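Local coordinates for protein voltage-sensor containing phosphatase (Ciona intestinalis, PDB 3V0D) that probably dephosphorylates membrane phosphoinositides under control of a voltage sensor, using a tensin-type phosphatase domain joined to a C2 domain, at residues 248-251 with 252-255; 149-152 with 153-157; 52-55 with 56-59. The protein carries 1 engineered substitution. All blocks are in the same frame, centred on the assembly; numbering follows the deposited sequence. Where two conformers were deposited one is given.

Interaction 1: residues 248-251 with 252-255; sequences QYDA and TDDC
In the conformer described, Asp250, with chi1 -169°, carries its carboxylate away from its own backbone N, and Thr252, at chi1 55°, turns OG1 back to meet it. The two close the tip of a beta-hairpin with a G1 bulge, where Asp254 is the extra residue set opposite Asp250 beside Cys255; it links strands 245-250 and 255-260 at one edge of the five-stranded antiparallel sheet of the C2 domain. Thr252 OG1 donates to Asp250 OD1 at 2.9 Å, on the syn side but 27° out of the carboxylate plane, and Thr252 N adds a long, weak bond to the same oxygen. Beneath this side-chain latch the backbone closes the ladder: Asp250 N donates to Cys255 O at 2.9 Å, and Cys255 N returns a bond to Asp250 O at 3.1 Å. Asp254 takes the left-handed backbone conformation usual at this position of a G1 bulge. Its OD1 forms a salt bridge with Arg324 and its OD2 accepts from Gln213 N. The Tyr249 ring lies with Ala251 N above one face, and at its edge a water in the ring plane sits 2.6 Å from Tyr249 OH while donating to Asp254 OD2 at 2.7 Å.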
loop_
_atom_site.group_PDB
_atom_site.type_symbol
_atom_site.label_atom_id
_atom_site.label_comp_id
_atom_site.label_asym_id
_atom_site.label_seq_id
_atom_site.Cartn_x
_atom_site.Cartn_y
_atom_site.Cartn_z
ATOM N N GLN A 248 21.391 21.097 -3.780
ATOM C CA GLN A 248 22.738 20.966 -4.347
ATOM C C GLN A 248 22.740 19.815 -5.363
ATOM O O GLN A 248 22.234 18.729 -5.092
ATOM C CB GLN A 248 23.788 20.734 -3.240
ATOM C CG GLN A 248 25.216 20.534 -3.767
ATOM C CD GLN A 248 26.278 20.241 -2.684
ATOM O OE1 GLN A 248 25.967 20.040 -1.504
ATOM N NE2 GLN A 248 27.546 20.202 -3.099
ATOM N N TYR A 249 23.272 20.070 -6.548
ATOM C CA TYR A 249 23.401 19.059 -7.580
ATOM C C TYR A 249 24.883 18.756 -7.773
ATOM O O TYR A 249 25.700 19.690 -7.870
ATOM C CB TYR A 249 22.797 19.584 -8.889
ATOM C CG TYR A 249 23.129 18.771 -10.112
ATOM C CD1 TYR A 249 22.815 17.416 -10.194
ATOM C CD2 TYR A 249 23.737 19.366 -11.206
ATOM C CE1 TYR A 249 23.126 16.664 -11.333
ATOM C CE2 TYR A 249 24.036 18.637 -12.341
ATOM C CZ TYR A 249 23.728 17.290 -12.406
ATOM O OH TYR A 249 24.038 16.579 -13.551
ATOM N N ASP A 250 25.213 17.468 -7.851
ATOM C CA ASP A 250 26.573 17.001 -8.105
ATOM C C ASP A 250 26.587 16.150 -9.390
ATOM O O ASP A 250 26.207 14.974 -9.342
ATOM C CB ASP A 250 27.042 16.174 -6.905
ATOM C CG ASP A 250 28.525 15.871 -6.940
ATOM O OD1 ASP A 250 29.194 16.176 -7.959
ATOM O OD2 ASP A 250 29.019 15.311 -5.940
ATOM N N ALA A 251 27.036 16.721 -10.511
ATOM C CA ALA A 251 27.015 16.005 -11.792
ATOM C C ALA A 251 27.933 14.788 -11.819
ATOM O O ALA A 251 27.608 13.753 -12.420
ATOM C CB ALA A 251 27.381 16.951 -12.939
ATOM N N THR A 252 29.064 14.908 -11.152
ATOM C CA THR A 252 30.046 13.823 -11.179
ATOM C C THR A 252 29.553 12.603 -10.410
ATOM O O THR A 252 29.742 11.471 -10.864
ATOM C CB THR A 252 31.423 14.298 -10.704
ATOM O OG1 THR A 252 31.318 14.902 -9.408
ATOM C CG2 THR A 252 31.936 15.329 -11.675
ATOM N N ASP A 253 28.864 12.838 -9.289
ATOM C CA ASP A 253 28.298 11.760 -8.486
ATOM C C ASP A 253 26.877 11.414 -8.945
ATOM O O ASP A 253 26.295 10.456 -8.455
ATOM C CB ASP A 253 28.324 12.123 -6.996
ATOM C CG ASP A 253 29.706 11.978 -6.378
ATOM O OD1 ASP A 253 30.603 11.447 -7.069
ATOM O OD2 ASP A 253 29.900 12.407 -5.209
ATOM N N ASP A 254 26.361 12.175 -9.913
ATOM C CA ASP A 254 25.027 11.980 -10.496
ATOM C C ASP A 254 23.938 11.955 -9.417
ATOM O O ASP A 254 23.091 11.054 -9.378
ATOM C CB ASP A 254 24.993 10.704 -11.359
ATOM C CG ASP A 254 23.742 10.589 -12.215
ATOM O OD1 ASP A 254 23.437 9.465 -12.671
ATOM O OD2 ASP A 254 23.056 11.611 -12.432
ATOM N N CYS A 255 23.951 12.977 -8.562
ATOM C CA CYS A 255 23.054 12.991 -7.400
ATOM C C CYS A 255 22.637 14.404 -7.031
ATOM O O CYS A 255 23.318 15.400 -7.333
ATOM C CB CYS A 255 23.588 12.257 -6.192
ATOM S SG CYS A 255 24.960 13.103 -5.498
HETATM O O HOH W 1 23.907 13.949 -13.486
#

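Interaction 2: residues 149-152 with 153-157; sequences TAKE and ALEYF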
loop_
_atom_site.group_PDB
_atom_site.type_symbol
_atom_site.label_atom_id
_atom_site.label_comp_id
_atom_site.label_asym_id
_atom_site.label_seq_id
_atom_site.Cartn_x
_atom_site.Cartn_y
_atom_site.Cartn_z
ATOM N N THR A 149 6.718 -15.553 6.701
ATOM C CA THR A 149 7.371 -14.386 6.084
ATOM C C THR A 149 6.390 -13.654 5.186
ATOM O O THR A 149 5.537 -14.265 4.517
ATOM C CB THR A 149 8.622 -14.767 5.263
ATOM O OG1 THR A 149 8.252 -15.472 4.061
ATOM C CG2 THR A 149 9.601 -15.590 6.102
ATOM N N ALA A 150 6.513 -12.327 5.167
ATOM C CA ALA A 150 5.710 -11.504 4.266
ATOM C C ALA A 150 5.895 -11.931 2.825
ATOM O O ALA A 150 4.923 -11.997 2.075
ATOM C CB ALA A 150 6.048 -10.033 4.446
ATOM N N LYS A 151 7.136 -12.241 2.423
ATOM C CA LYS A 151 7.375 -12.626 1.045
ATOM C C LYS A 151 6.520 -13.826 0.636
ATOM O O LYS A 151 5.908 -13.820 -0.431
ATOM C CB LYS A 151 8.853 -12.924 0.839
ATOM C CG LYS A 151 9.244 -13.223 -0.594
ATOM C CD LYS A 151 10.700 -13.673 -0.682
ATOM C CE LYS A 151 11.116 -13.963 -2.125
ATOM N NZ LYS A 151 10.484 -15.188 -2.724
ATOM N N GLU A 152 6.502 -14.869 1.469
ATOM C CA GLU A 152 5.741 -16.058 1.131
ATOM C C GLU A 152 4.247 -15.757 1.122
ATOM O O GLU A 152 3.527 -16.259 0.257
ATOM C CB GLU A 152 6.042 -17.200 2.081
ATOM C CG GLU A 152 7.380 -17.809 1.835
ATOM C CD GLU A 152 7.754 -18.722 2.964
ATOM O OE1 GLU A 152 8.042 -18.195 4.061
ATOM O OE2 GLU A 152 7.751 -19.959 2.781
ATOM N N ALA A 153 3.758 -14.970 2.082
ATOM C CA ALA A 153 2.335 -14.672 2.120
ATOM C C ALA A 153 1.924 -13.874 0.882
ATOM O O ALA A 153 0.901 -14.177 0.241
ATOM C CB ALA A 153 1.989 -13.913 3.376
ATOM N N LEU A 154 2.739 -12.873 0.510
ATOM C CA LEU A 154 2.476 -12.044 -0.671
ATOM C C LEU A 154 2.491 -12.887 -1.931
ATOM O O LEU A 154 1.630 -12.740 -2.786
ATOM C CB LEU A 154 3.537 -10.943 -0.772
ATOM C CG LEU A 154 3.318 -9.804 0.215
ATOM C CD1 LEU A 154 4.606 -9.037 0.439
ATOM C CD2 LEU A 154 2.225 -8.878 -0.319
ATOM N N GLU A 155 3.481 -13.762 -2.073
ATOM C CA GLU A 155 3.564 -14.592 -3.259
ATOM C C GLU A 155 2.400 -15.552 -3.318
ATOM O O GLU A 155 1.895 -15.813 -4.405
ATOM C CB GLU A 155 4.886 -15.332 -3.287
ATOM C CG GLU A 155 6.020 -14.412 -3.638
ATOM C CD GLU A 155 7.304 -15.089 -3.998
ATOM O OE1 GLU A 155 8.275 -14.348 -4.240
ATOM O OE2 GLU A 155 7.360 -16.328 -4.057
ATOM N N TYR A 156 1.941 -16.065 -2.182
ATOM C CA TYR A 156 0.775 -16.942 -2.169
ATOM C C TYR A 156 -0.471 -16.180 -2.637
ATOM O O TYR A 156 -1.231 -16.654 -3.504
ATOM C CB TYR A 156 0.567 -17.572 -0.791
ATOM C CG TYR A 156 -0.643 -18.455 -0.771
ATOM C CD1 TYR A 156 -0.599 -19.727 -1.353
ATOM C CD2 TYR A 156 -1.827 -18.056 -0.158
ATOM C CE1 TYR A 156 -1.709 -20.551 -1.367
ATOM C CE2 TYR A 156 -2.939 -18.883 -0.155
ATOM C CZ TYR A 156 -2.883 -20.117 -0.767
ATOM O OH TYR A 156 -3.977 -20.956 -0.772
ATOM N N PHE A 157 -0.690 -14.987 -2.088
ATOM C CA PHE A 157 -1.806 -14.172 -2.556
ATOM C C PHE A 157 -1.704 -13.951 -4.061
ATOM O O PHE A 157 -2.685 -14.123 -4.791
ATOM C CB PHE A 157 -1.832 -12.811 -1.824
ATOM C CG PHE A 157 -2.869 -11.896 -2.387
ATOM C CD1 PHE A 157 -4.220 -12.055 -2.075
ATOM C CD2 PHE A 157 -2.512 -10.891 -3.284
ATOM C CE1 PHE A 157 -5.189 -11.222 -2.646
ATOM C CE2 PHE A 157 -3.487 -10.051 -3.855
ATOM C CZ PHE A 157 -4.819 -10.225 -3.530
HETATM O O HOH W 2 9.009 -16.842 -1.052
#
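The carboxylate of Glu155 is approached from above its plane, where Lys151 NZ stands 48° out of it and 2.8 Å from Glu155 OE1. A second flat group, the carboxylate of Glu152, accepts through the anti lone pair of OE1: Thr149 OG1 donates to Glu152 OE1 at 2.7 Å. The third, the Tyr156 ring, turns from the contact to meet the ring of Phe147 obliquely, and its hydroxyl bonds to Val30 O. All three belong to the first turns of helix 150-161 in the tensin-type phosphatase domain. Thr149 is the N-cap, its OG1 accepting from Glu152 N at 3.2 Å as well as donating to that residue's side chain, so one hydroxyl ties the start of the helix to both ends of Glu152. Lys151 runs extended until its last torsion, -70°, bends NZ across to the glutamate one turn on. A water accepts from Lys151 NZ at 2.8 Å and reaches Glu155 OE2 by a weak bond. On the inner side, Leu154 CD1 lies 4.4 Å from Ala150 CB, and both side chains touch Val182 of helix 176-191; Leu154 and Phe157 also rest on Ser138 of helix 131-143. The helix is thus amphipathic, with its ion pair on the outer side and its small and branched apolar groups between neighbouring helices. Because the lysine meets one glutamate oxygen from above the carboxylate plane, with a water also accepting from NZ, the attraction probably depends more on charge than on the direction of a lone pair.

Interaction 3: residues 52-55 with 56-59; sequences IGEV and SRFF
Arg57 rises from helix 52-62 of the tensin-type phosphatase domain with CB 3.3 Å from Gly53 O, and its path illustrates an i to i+3 salt bridge on one helical turn. The chain runs extended through CG to CD, which passes 3.9 Å from Glu54 OE2, and there a bend at chi3 of 73° lays the guanidinium alongside the glutamate. NE then donates to Glu54 OE2 at 2.9 Å, and NH1 donates to Glu54 OE1, also at 2.9 Å. This side-on, two-pronged grip keeps both oxygens near the guanidinium plane, although the carboxylate is turned 33° against it; OE1 receives NH1 on its syn lone pair. NH1 has a second, weak bond to Gly22 O, so the pair also touches the adjoining loop, beside Phe23. Among the apolar groups of the same turn, Val55 and Phe59 lie side by side and both touch Met37 of strand 34-41 in the mixed sheet, while Phe58 packs edge-to-face with Tyr18 and Phe23 of the strands before it. Phe58 CD2 sits 3.8 Å above the centre of the Phe59 ring, whose edge takes Val55 CG1 in plane, 3.8 Å from Phe59 CE2.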
loop_
_atom_site.group_PDB
_atom_site.type_symbol
_atom_site.label_atom_id
_atom_site.label_comp_id
_atom_site.label_asym_id
_atom_site.label_seq_id
_atom_site.Cartn_x
_atom_site.Cartn_y
_atom_site.Cartn_z
ATOM N N ILE A 52 -23.840 -5.912 -6.819
ATOM C CA ILE A 52 -23.971 -6.079 -5.364
ATOM C C ILE A 52 -25.077 -7.072 -4.973
ATOM O O ILE A 52 -24.912 -7.818 -4.011
ATOM C CB ILE A 52 -24.152 -4.726 -4.644
ATOM C CG1 ILE A 52 -24.092 -4.905 -3.126
ATOM C CG2 ILE A 52 -25.449 -4.024 -5.085
ATOM C CD1 ILE A 52 -23.769 -3.612 -2.388
ATOM N N GLY A 53 -26.177 -7.097 -5.729
ATOM C CA GLY A 53 -27.234 -8.070 -5.482
ATOM C C GLY A 53 -26.737 -9.503 -5.598
ATOM O O GLY A 53 -27.121 -10.366 -4.799
ATOM N N GLU A 54 -25.874 -9.767 -6.583
ATOM C CA GLU A 54 -25.317 -11.101 -6.759
ATOM C C GLU A 54 -24.276 -11.445 -5.696
ATOM O O GLU A 54 -24.215 -12.568 -5.221
ATOM C CB GLU A 54 -24.724 -11.256 -8.168
ATOM C CG GLU A 54 -25.790 -11.431 -9.242
ATOM C CD GLU A 54 -26.538 -12.720 -9.019
ATOM O OE1 GLU A 54 -25.961 -13.787 -9.311
ATOM O OE2 GLU A 54 -27.673 -12.677 -8.494
ATOM N N VAL A 55 -23.463 -10.474 -5.298
ATOM C CA VAL A 55 -22.465 -10.723 -4.261
ATOM C C VAL A 55 -23.155 -10.994 -2.924
ATOM O O VAL A 55 -22.794 -11.935 -2.200
ATOM C CB VAL A 55 -21.470 -9.544 -4.145
ATOM C CG1 VAL A 55 -20.380 -9.847 -3.110
ATOM C CG2 VAL A 55 -20.817 -9.273 -5.495
ATOM N N SER A 56 -24.169 -10.198 -2.604
ATOM C CA SER A 56 -24.861 -10.422 -1.340
ATOM C C SER A 56 -25.612 -11.760 -1.353
ATOM O O SER A 56 -25.585 -12.498 -0.360
ATOM C CB SER A 56 -25.732 -9.256 -0.938
ATOM O OG SER A 56 -26.670 -9.021 -1.948
ATOM N N ARG A 57 -26.230 -12.102 -2.488
ATOM C CA ARG A 57 -26.839 -13.426 -2.654
ATOM C C ARG A 57 -25.827 -14.558 -2.455
ATOM O O ARG A 57 -26.128 -15.564 -1.825
ATOM C CB ARG A 57 -27.530 -13.539 -4.026
ATOM C CG ARG A 57 -28.347 -14.817 -4.230
ATOM C CD ARG A 57 -29.135 -14.783 -5.529
ATOM N NE ARG A 57 -28.316 -14.948 -6.730
ATOM C CZ ARG A 57 -27.974 -16.128 -7.253
ATOM N NH1 ARG A 57 -27.246 -16.177 -8.367
ATOM N NH2 ARG A 57 -28.361 -17.260 -6.670
ATOM N N PHE A 58 -24.626 -14.395 -3.013
ATOM C CA PHE A 58 -23.577 -15.385 -2.854
ATOM C C PHE A 58 -23.299 -15.671 -1.381
ATOM O O PHE A 58 -23.263 -16.825 -0.954
ATOM C CB PHE A 58 -22.302 -14.898 -3.565
ATOM C CG PHE A 58 -21.119 -15.834 -3.435
ATOM C CD1 PHE A 58 -20.861 -16.789 -4.423
ATOM C CD2 PHE A 58 -20.273 -15.782 -2.315
ATOM C CE1 PHE A 58 -19.775 -17.652 -4.301
ATOM C CE2 PHE A 58 -19.193 -16.660 -2.180
ATOM C CZ PHE A 58 -18.942 -17.599 -3.175
ATOM N N PHE A 59 -23.071 -14.617 -0.607
ATOM C CA PHE A 59 -22.723 -14.806 0.801
ATOM C C PHE A 59 -23.851 -15.360 1.648
ATOM O O PHE A 59 -23.638 -16.249 2.471
ATOM C CB PHE A 59 -22.103 -13.525 1.368
ATOM C CG PHE A 59 -20.702 -13.359 0.894
ATOM C CD1 PHE A 59 -19.689 -14.127 1.477
ATOM C CD2 PHE A 59 -20.389 -12.514 -0.167
ATOM C CE1 PHE A 59 -18.399 -14.067 1.005
ATOM C CE2 PHE A 59 -19.094 -12.449 -0.647
ATOM C CZ PHE A 59 -18.089 -13.227 -0.055
#

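How the interactions relate
The three contacts follow one another along the chain, and none touches another. Interactions 2 and 3 share the phosphatase domain, their centres about 29 Å apart, and each joins successive turns of one helix, partly buried, with a lysine or arginine bridge to glutamate beside buried apolar side chains. They differ in neighbours: the apolar side chains of 150-157 meet helices 131-143 and 176-191 as well as loops, those of 52-59 strands and the loop residue Phe83. Interaction 1 lies in the C2 domain, across the chain's centre from interaction 3 and about 57 Å from it between centres. It is a surface hairpin with no buried residue, held by backbone pairing, a hydroxyl-carboxylate bond and water.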